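Long-range contacts in methyltransferase type 12 (Clostridium thermocellum, PDB 3JWG), which probably transfers a methyl group from S-adenosyl-L-methionine to the 2'-hydroxyl of the 3'-terminal nucleotide of small RNAs through this C-terminal methyltransferase domain of Hen1: residues A[57-62]-A[89-94]; A[111-116]-A[139-144]; A[30-35]-A[102-107]. All blocks are in the same frame, centred on the assembly; numbering follows the deposited sequence.

Contact 1: residues A[57-62]-A[89-94]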
loop_
_atom_site.group_PDB
_atom_site.type_symbol
_atom_site.label_atom_id
_atom_site.label_comp_id
_atom_site.label_asym_id
_atom_site.label_seq_id
_atom_site.Cartn_x
_atom_site.Cartn_y
_atom_site.Cartn_z
ATOM N N THR A 57 6.614 -7.079 -6.885
ATOM C CA THR A 57 6.335 -6.183 -7.994
ATOM C C THR A 57 5.887 -4.799 -7.534
ATOM O O THR A 57 4.956 -4.673 -6.738
ATOM C CB THR A 57 5.244 -6.780 -8.897
ATOM O OG1 THR A 57 5.674 -8.064 -9.369
ATOM C CG2 THR A 57 4.964 -5.860 -10.083
ATOM N N GLY A 58 6.557 -3.772 -8.049
ATOM C CA GLY A 58 6.220 -2.401 -7.707
ATOM C C GLY A 58 5.609 -1.697 -8.903
ATOM O O GLY A 58 6.120 -1.806 -10.020
ATOM N N VAL A 59 4.509 -0.983 -8.679
ATOM C CA VAL A 59 3.823 -0.262 -9.746
ATOM C C VAL A 59 3.626 1.195 -9.323
ATOM O O VAL A 59 3.291 1.473 -8.172
ATOM C CB VAL A 59 2.430 -0.875 -10.026
ATOM C CG1 VAL A 59 1.755 -0.143 -11.170
ATOM C CG2 VAL A 59 2.559 -2.360 -10.343
ATOM N N ASP A 60 3.855 2.125 -10.244
ATOM C CA ASP A 60 3.666 3.541 -9.940
ATOM C C ASP A 60 3.101 4.239 -11.178
ATOM O O ASP A 60 3.235 3.740 -12.301
ATOM C CB ASP A 60 4.989 4.189 -9.519
ATOM C CG ASP A 60 4.786 5.427 -8.635
ATOM O OD1 ASP A 60 4.497 5.267 -7.426
ATOM O OD2 ASP A 60 4.907 6.564 -9.150
ATOM N N VAL A 61 2.462 5.387 -10.963
ATOM C CA VAL A 61 1.868 6.162 -12.050
ATOM C C VAL A 61 2.908 7.002 -12.775
ATOM O O VAL A 61 2.730 7.352 -13.940
ATOM C CB VAL A 61 0.772 7.121 -11.521
ATOM C CG1 VAL A 61 -0.315 6.336 -10.818
ATOM C CG2 VAL A 61 1.384 8.139 -10.568
ATOM N N SER A 62 3.996 7.315 -12.082
ATOM C CA SER A 62 5.054 8.150 -12.642
ATOM C C SER A 62 6.289 7.422 -13.163
ATOM O O SER A 62 6.880 6.589 -12.472
ATOM C CB SER A 62 5.487 9.184 -11.600
ATOM O OG SER A 62 6.702 9.808 -11.975
ATOM N N PHE A 89 6.901 -1.621 -13.053
ATOM C CA PHE A 89 6.281 -1.132 -14.280
ATOM C C PHE A 89 5.333 0.024 -14.003
ATOM O O PHE A 89 4.853 0.199 -12.880
ATOM C CB PHE A 89 5.575 -2.270 -15.042
ATOM C CG PHE A 89 4.300 -2.756 -14.413
ATOM C CD1 PHE A 89 3.083 -2.149 -14.715
ATOM C CD2 PHE A 89 4.305 -3.865 -13.571
ATOM C CE1 PHE A 89 1.888 -2.645 -14.195
ATOM C CE2 PHE A 89 3.119 -4.370 -13.043
ATOM C CZ PHE A 89 1.907 -3.761 -13.356
ATOM N N GLN A 90 5.083 0.826 -15.032
ATOM C CA GLN A 90 4.219 1.990 -14.910
ATOM C C GLN A 90 2.767 1.665 -15.213
ATOM O O GLN A 90 2.466 0.819 -16.058
ATOM C CB GLN A 90 4.721 3.104 -15.839
ATOM C CG GLN A 90 4.032 4.449 -15.648
ATOM C CD GLN A 90 4.689 5.568 -16.443
ATOM O OE1 GLN A 90 4.296 6.732 -16.339
ATOM N NE2 GLN A 90 5.695 5.221 -17.240
ATOM N N SER A 91 1.867 2.335 -14.502
ATOM C CA SER A 91 0.438 2.145 -14.691
ATOM C C SER A 91 -0.334 3.313 -14.101
ATOM O O SER A 91 0.081 3.899 -13.103
ATOM C CB SER A 91 -0.040 0.853 -14.029
ATOM O OG SER A 91 -1.454 0.751 -14.120
ATOM N N SER A 92 -1.463 3.641 -14.722
ATOM C CA SER A 92 -2.297 4.738 -14.258
ATOM C C SER A 92 -3.240 4.264 -13.151
ATOM O O SER A 92 -3.942 5.071 -12.547
ATOM C CB SER A 92 -3.109 5.313 -15.421
ATOM O OG SER A 92 -4.072 4.381 -15.886
ATOM N N LEU A 93 -3.252 2.955 -12.901
ATOM C CA LEU A 93 -4.097 2.364 -11.863
ATOM C C LEU A 93 -5.578 2.651 -12.104
ATOM O O LEU A 93 -6.334 2.925 -11.170
ATOM C CB LEU A 93 -3.681 2.900 -10.491
ATOM C CG LEU A 93 -2.208 2.702 -10.116
ATOM C CD1 LEU A 93 -1.883 3.444 -8.824
ATOM C CD2 LEU A 93 -1.921 1.218 -9.972
ATOM N N VAL A 94 -5.997 2.570 -13.361
ATOM C CA VAL A 94 -7.384 2.842 -13.707
ATOM C C VAL A 94 -7.995 1.736 -14.552
ATOM O O VAL A 94 -9.202 1.507 -14.505
ATOM C CB VAL A 94 -7.498 4.180 -14.481
ATOM C CG1 VAL A 94 -8.942 4.428 -14.904
ATOM C CG2 VAL A 94 -6.989 5.321 -13.614
#
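Val59 and Phe89 are bridge partners on the parallel strands 55-60 and 86-90, and the aromatic ring lies across the end of the valine. Followed outward, Val59 starts with CB, 3.9 Å from the backbone O of Phe89. The branches then part. CG1, anti to the backbone N (chi1 -178°), runs on to Ser91, where it meets CB at 3.5 Å, and more loosely touches Leu93 CD2 at 4.1 Å. CG2 comes over one face of the Phe89 ring, displaced toward the rim, and makes a CH-pi contact with CZ nearest at 3.4 Å. Phe89 presents that face because its CG stands between backbone N and carbonyl carbon (chi1 73°), which swings the ring back over the neighbouring strand. Thr57 CG2 reaches the same ring obliquely at CE2, while the hydroxyl of Thr57 is engaged with Tyr103.

The backbones themselves form a short parallel ladder. Phe89 N donates to Gly58 O (3.1 Å), Asp60 N makes a weak bond to Phe89 O, and Ser91 N closes the series on Asp60 O at 2.9 Å. CA-H...O contacts from Val59 and Gln90 fill in between. Both segments leave the sheet through side-chain turns: Asp60 OD2 accepts from Ser62 N in an Asx turn, and Ser91 OG accepts from Leu93 N in an ST turn. Past them, Val61 CG1 packs across Leu93 CD1 at about a right angle. Asp60 OD1 also takes Gly39 N, tying the strand end to the glycine-rich loop. An acidic residue so placed, closing the second strand, is a hallmark of the Rossmann-like class I methyltransferase fold, whose relatives commonly bind the ribose of S-adenosylmethionine there.

Contact 2: residues A[111-116]-A[139-144]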
loop_
_atom_site.group_PDB
_atom_site.type_symbol
_atom_site.label_atom_id
_atom_site.label_comp_id
_atom_site.label_asym_id
_atom_site.label_seq_id
_atom_site.Cartn_x
_atom_site.Cartn_y
_atom_site.Cartn_z
ATOM N N VAL A 111 -1.587 6.177 -1.007
ATOM C CA VAL A 111 -2.216 6.263 -2.314
ATOM C C VAL A 111 -3.622 6.846 -2.275
ATOM O O VAL A 111 -3.875 7.889 -2.876
ATOM C CB VAL A 111 -2.330 4.867 -3.001
ATOM C CG1 VAL A 111 -3.154 4.981 -4.277
ATOM C CG2 VAL A 111 -0.951 4.312 -3.329
ATOM N N ILE A 112 -4.529 6.181 -1.552
ATOM C CA ILE A 112 -5.927 6.600 -1.536
ATOM C C ILE A 112 -6.223 8.016 -1.084
ATOM O O ILE A 112 -7.162 8.626 -1.586
ATOM C CB ILE A 112 -6.838 5.623 -0.718
ATOM C CG1 ILE A 112 -6.464 5.642 0.764
ATOM C CG2 ILE A 112 -6.731 4.218 -1.281
ATOM C CD1 ILE A 112 -7.418 4.847 1.628
ATOM N N GLU A 113 -5.437 8.547 -0.150
ATOM C CA GLU A 113 -5.687 9.906 0.319
ATOM C C GLU A 113 -5.354 10.962 -0.743
ATOM O O GLU A 113 -5.621 12.142 -0.546
ATOM C CB GLU A 113 -4.894 10.191 1.601
ATOM C CG GLU A 113 -3.385 10.144 1.428
ATOM C CD GLU A 113 -2.799 8.759 1.656
ATOM O OE1 GLU A 113 -3.539 7.756 1.552
ATOM O OE2 GLU A 113 -1.586 8.681 1.930
ATOM N N HIS A 114 -4.780 10.537 -1.868
ATOM C CA HIS A 114 -4.426 11.465 -2.949
ATOM C C HIS A 114 -5.357 11.384 -4.157
ATOM O O HIS A 114 -5.205 12.144 -5.110
ATOM C CB HIS A 114 -3.000 11.194 -3.437
ATOM C CG HIS A 114 -1.955 11.377 -2.386
ATOM N ND1 HIS A 114 -1.770 12.571 -1.723
ATOM C CD2 HIS A 114 -1.029 10.523 -1.891
ATOM C CE1 HIS A 114 -0.772 12.444 -0.867
ATOM N NE2 HIS A 114 -0.305 11.211 -0.949
ATOM N N LEU A 115 -6.319 10.470 -4.119
ATOM C CA LEU A 115 -7.230 10.281 -5.245
ATOM C C LEU A 115 -8.565 11.000 -5.101
ATOM O O LEU A 115 -9.157 10.996 -4.029
ATOM C CB LEU A 115 -7.495 8.784 -5.442
ATOM C CG LEU A 115 -6.252 7.889 -5.540
ATOM C CD1 LEU A 115 -6.668 6.426 -5.667
ATOM C CD2 LEU A 115 -5.418 8.312 -6.745
ATOM N N ASP A 116 -9.040 11.618 -6.182
ATOM C CA ASP A 116 -10.342 12.280 -6.128
ATOM C C ASP A 116 -11.393 11.181 -6.258
ATOM O O ASP A 116 -11.051 10.010 -6.442
ATOM C CB ASP A 116 -10.505 13.319 -7.253
ATOM C CG ASP A 116 -10.222 12.753 -8.634
ATOM O OD1 ASP A 116 -10.746 11.672 -8.968
ATOM O OD2 ASP A 116 -9.476 13.407 -9.397
ATOM N N SER A 139 -2.839 1.309 3.761
ATOM C CA SER A 139 -2.322 2.161 4.828
ATOM C C SER A 139 -2.491 3.620 4.427
ATOM O O SER A 139 -2.196 4.001 3.293
ATOM C CB SER A 139 -0.837 1.861 5.070
ATOM O OG SER A 139 -0.299 2.695 6.080
ATOM N N THR A 140 -2.963 4.436 5.364
ATOM C CA THR A 140 -3.175 5.848 5.096
ATOM C C THR A 140 -3.111 6.605 6.423
ATOM O O THR A 140 -3.376 6.039 7.485
ATOM C CB THR A 140 -4.559 6.067 4.414
ATOM O OG1 THR A 140 -4.650 7.404 3.905
ATOM C CG2 THR A 140 -5.694 5.813 5.397
ATOM N N PRO A 141 -2.726 7.885 6.374
ATOM C CA PRO A 141 -2.621 8.730 7.566
ATOM C C PRO A 141 -3.932 8.868 8.331
ATOM O O PRO A 141 -5.017 8.780 7.751
ATOM C CB PRO A 141 -2.177 10.080 6.999
ATOM C CG PRO A 141 -1.379 9.707 5.805
ATOM C CD PRO A 141 -2.188 8.573 5.189
ATOM N N ASN A 142 -3.828 9.068 9.641
ATOM C CA ASN A 142 -5.010 9.300 10.453
ATOM C C ASN A 142 -5.007 10.819 10.593
ATOM O O ASN A 142 -4.180 11.384 11.317
ATOM C CB ASN A 142 -4.888 8.624 11.825
ATOM C CG ASN A 142 -5.764 9.289 12.881
ATOM O OD1 ASN A 142 -6.851 9.802 12.578
ATOM N ND2 ASN A 142 -5.299 9.274 14.128
ATOM N N LYS A 143 -5.906 11.485 9.875
ATOM C CA LYS A 143 -5.948 12.941 9.912
ATOM C C LYS A 143 -6.073 13.530 11.310
ATOM O O LYS A 143 -5.489 14.572 11.601
ATOM C CB LYS A 143 -7.092 13.481 9.047
ATOM C CG LYS A 143 -7.157 15.009 9.068
ATOM C CD LYS A 143 -7.950 15.599 7.910
ATOM C CE LYS A 143 -9.422 15.294 8.004
ATOM N NZ LYS A 143 -10.192 16.198 7.084
ATOM N N GLU A 144 -6.832 12.859 12.168
ATOM C CA GLU A 144 -7.065 13.329 13.530
ATOM C C GLU A 144 -5.778 13.519 14.324
ATOM O O GLU A 144 -5.709 14.360 15.229
ATOM C CB GLU A 144 -7.985 12.352 14.246
ATOM C CG GLU A 144 -9.392 12.345 13.672
ATOM C CD GLU A 144 -10.226 11.221 14.219
ATOM O OE1 GLU A 144 -10.256 10.139 13.591
ATOM O OE2 GLU A 144 -10.841 11.416 15.287
HETATM O O HOH W 1 -3.079 4.661 0.837
#
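Glu113 and Thr140 join two neighbouring parts of the Rossmann-like methyltransferase fold: the 3-10 turn that follows strand 105-109, and the C-terminal end of strand 135-141. The direct polar link is one short hydrogen bond, from Thr140 OG1 to Glu113 OE1 at 2.6 Å. The hydroxyl approaches from above the carboxylate, 73° out of its plane. Glu113 can offer this side because its chain folds over, with CG between the backbone N and carbonyl carbon and a sharp bend at chi2 (-89°), so that the two side chains run antiparallel, one alongside the other.

Van der Waals contacts are sparse. The other carboxylate oxygen, Glu113 OE2, lies 3.3 Å from Pro141 CD, with the glutamate crossing the proline ring at about a right angle. Ile112 CG1 passes Thr140 CB at 4.1 Å, and both residues go on to pack against Phe171 of helix 168-182, which covers this side. Within the turn, Glu113 CG sits over the centre of one face of the His114 ring.

Backbone bonds give the turn its shape, His114 N reaching Val111 O at 3.0 Å, and Asp116 then caps helix 117-131. Glu113 and His114 belong to the Glu-x-x-Glu-His sequence that holds magnesium in HEN1 relatives. The ion in this crystal is placed differently, at Gly37 and Ile109.

Solvent supplies the remaining link. One water accepts from Val111 N at 2.8 Å and donates to Ser139 O at 2.7 Å, thereby bridging turn and strand; it also donates to Glu113 OE1, a second bond for that oxygen.

Contact 3: residues A[30-35]-A[102-107]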
loop_
_atom_site.group_PDB
_atom_site.type_symbol
_atom_site.label_atom_id
_atom_site.label_comp_id
_atom_site.label_asym_id
_atom_site.label_seq_id
_atom_site.Cartn_x
_atom_site.Cartn_y
_atom_site.Cartn_z
ATOM N N ALA A 30 2.035 -14.669 2.390
ATOM C CA ALA A 30 1.983 -14.147 1.028
ATOM C C ALA A 30 3.390 -14.249 0.442
ATOM O O ALA A 30 4.345 -13.748 1.028
ATOM C CB ALA A 30 1.508 -12.683 1.032
ATOM N N LYS A 31 3.515 -14.906 -0.709
ATOM C CA LYS A 31 4.816 -15.078 -1.355
ATOM C C LYS A 31 4.983 -14.227 -2.613
ATOM O O LYS A 31 6.101 -13.939 -3.035
ATOM C CB LYS A 31 5.032 -16.555 -1.683
ATOM C CG LYS A 31 5.061 -17.442 -0.439
ATOM C CD LYS A 31 5.316 -18.900 -0.798
ATOM C CE LYS A 31 5.384 -19.770 0.449
ATOM N NZ LYS A 31 5.684 -21.185 0.114
ATOM N N LYS A 32 3.866 -13.824 -3.209
ATOM C CA LYS A 32 3.887 -12.987 -4.404
ATOM C C LYS A 32 3.142 -11.716 -4.015
ATOM O O LYS A 32 1.945 -11.753 -3.760
ATOM C CB LYS A 32 3.175 -13.698 -5.554
ATOM C CG LYS A 32 3.868 -14.987 -5.992
ATOM C CD LYS A 32 3.075 -15.713 -7.069
ATOM C CE LYS A 32 1.738 -16.209 -6.531
ATOM N NZ LYS A 32 0.938 -16.919 -7.570
ATOM N N VAL A 33 3.855 -10.599 -3.963
ATOM C CA VAL A 33 3.257 -9.336 -3.547
ATOM C C VAL A 33 3.407 -8.226 -4.573
ATOM O O VAL A 33 4.472 -8.055 -5.166
ATOM C CB VAL A 33 3.900 -8.854 -2.224
ATOM C CG1 VAL A 33 3.236 -7.555 -1.756
ATOM C CG2 VAL A 33 3.792 -9.955 -1.160
ATOM N N ILE A 34 2.338 -7.463 -4.772
ATOM C CA ILE A 34 2.377 -6.350 -5.703
ATOM C C ILE A 34 2.062 -5.076 -4.922
ATOM O O ILE A 34 1.044 -4.988 -4.229
ATOM C CB ILE A 34 1.375 -6.544 -6.874
ATOM C CG1 ILE A 34 1.449 -5.341 -7.818
ATOM C CG2 ILE A 34 -0.037 -6.753 -6.349
ATOM C CD1 ILE A 34 0.679 -5.530 -9.101
ATOM N N ASP A 35 2.956 -4.100 -5.015
ATOM C CA ASP A 35 2.776 -2.840 -4.302
ATOM C C ASP A 35 2.305 -1.791 -5.292
ATOM O O ASP A 35 3.054 -1.347 -6.168
ATOM C CB ASP A 35 4.096 -2.430 -3.637
ATOM C CG ASP A 35 3.962 -1.194 -2.759
ATOM O OD1 ASP A 35 2.872 -0.951 -2.191
ATOM O OD2 ASP A 35 4.971 -0.474 -2.627
ATOM N N GLY A 102 -2.675 -12.672 -10.462
ATOM C CA GLY A 102 -1.856 -13.717 -9.869
ATOM C C GLY A 102 -1.097 -13.486 -8.575
ATOM O O GLY A 102 -0.310 -14.345 -8.175
ATOM N N TYR A 103 -1.324 -12.361 -7.901
ATOM C CA TYR A 103 -0.601 -12.092 -6.660
ATOM C C TYR A 103 -1.326 -12.597 -5.425
ATOM O O TYR A 103 -2.547 -12.733 -5.429
ATOM C CB TYR A 103 -0.321 -10.586 -6.542
ATOM C CG TYR A 103 0.732 -10.136 -7.516
ATOM C CD1 TYR A 103 2.083 -10.189 -7.180
ATOM C CD2 TYR A 103 0.388 -9.769 -8.823
ATOM C CE1 TYR A 103 3.071 -9.894 -8.119
ATOM C CE2 TYR A 103 1.367 -9.477 -9.773
ATOM C CZ TYR A 103 2.704 -9.545 -9.417
ATOM O OH TYR A 103 3.680 -9.298 -10.354
ATOM N N ASP A 104 -0.568 -12.897 -4.371
ATOM C CA ASP A 104 -1.165 -13.375 -3.123
ATOM C C ASP A 104 -1.680 -12.187 -2.308
ATOM O O ASP A 104 -2.649 -12.303 -1.560
ATOM C CB ASP A 104 -0.141 -14.132 -2.267
ATOM C CG ASP A 104 0.312 -15.433 -2.899
ATOM O OD1 ASP A 104 -0.546 -16.183 -3.425
ATOM O OD2 ASP A 104 1.527 -15.706 -2.851
ATOM N N ALA A 105 -1.013 -11.050 -2.448
ATOM C CA ALA A 105 -1.415 -9.862 -1.710
ATOM C C ALA A 105 -1.029 -8.589 -2.438
ATOM O O ALA A 105 -0.056 -8.566 -3.198
ATOM C CB ALA A 105 -0.769 -9.868 -0.320
ATOM N N ALA A 106 -1.804 -7.537 -2.199
ATOM C CA ALA A 106 -1.536 -6.236 -2.785
ATOM C C ALA A 106 -1.415 -5.258 -1.621
ATOM O O ALA A 106 -2.170 -5.341 -0.647
ATOM C CB ALA A 106 -2.678 -5.808 -3.715
ATOM N N THR A 107 -0.446 -4.357 -1.711
ATOM C CA THR A 107 -0.243 -3.346 -0.681
ATOM C C THR A 107 -0.520 -1.981 -1.315
ATOM O O THR A 107 -0.181 -1.735 -2.478
ATOM C CB THR A 107 1.195 -3.393 -0.110
ATOM O OG1 THR A 107 2.137 -3.277 -1.178
ATOM C CG2 THR A 107 1.437 -4.718 0.627
HETATM O O HOH W 2 -1.583 -16.886 -6.540
#
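The Tyr103 ring is packed against strand 32-36 by one face and part of its rim. Over the centre of the face stands Ile34 CB, 3.6 Å above the plane and only 11° off the ring normal, a CH-pi contact to which Ile34 CG2 adds apolar packing. At the edge, in the plane of the ring, lie the backbone C of Lys32 and N of Val33. The ring crosses strand 32-36, and its hydroxyl bonds with Thr57 on strand 55-60.

Asp104 is the second flat group. Its OD2 accepts from two successive backbone amides, Lys31 N and Lys32 N, each at 3.0 Å, which arrive from opposite faces of the carboxylate and hold the acid against the start of the strand. Asp35 is met differently: Thr107 OG1 donates to its OD1 at 2.6 Å from above the plane.

Lys32 bends at chi3 (-66°), which brings NZ round to Gly102 O at 2.9 Å, nearly straight along the carbonyl. The ammonium also donates to a water, and this water bonds weakly to Asp104 OD1; the direct charge pair is too long for a salt bridge.

The parallel ladder between these groups begins irregularly, with Lys32 O shared by Asp104 N and, weakly, Ala105 N, and becomes regular from the Val33-Ala105 pair onward: Ile34 N donates to Ala105 O at 3.1 Å, and Thr107 N to Ile34 O at 3.0 Å. On the sheet face opposite Ile34 and Ala106, Val33, Ala105 and Thr107 pack on Leu25 of helix 13-27. Side-by-side pairing of the first and fourth strands is the central feature of the Rossmann-like class I methyltransferase sheet, and Asp35 stands where strand 32-36 enters the glycine-rich loop, close to the bound magnesium ion.

All three contacts reach the same seven-stranded sheet, but only contacts 1 and 3 pair its strands. Contact 3 joins the central pair and contact 1 pairs the next strand outward with the edge strand; along the chain, contact 1 falls inside the loop closed by contact 3. The two touch through Thr57, whose hydroxyl meets Tyr103 and whose carbonyl meets Asp35 N. Both rest on parallel ladders with an aromatic ring over an aliphatic side chain, and both are partly buried, with exposed ends. Contact 2, on the opposite side of the chain's centre from contact 3, is smaller but buried; it has no ladder, and a carboxylate, a hydroxyl and a water connect a loop to a strand.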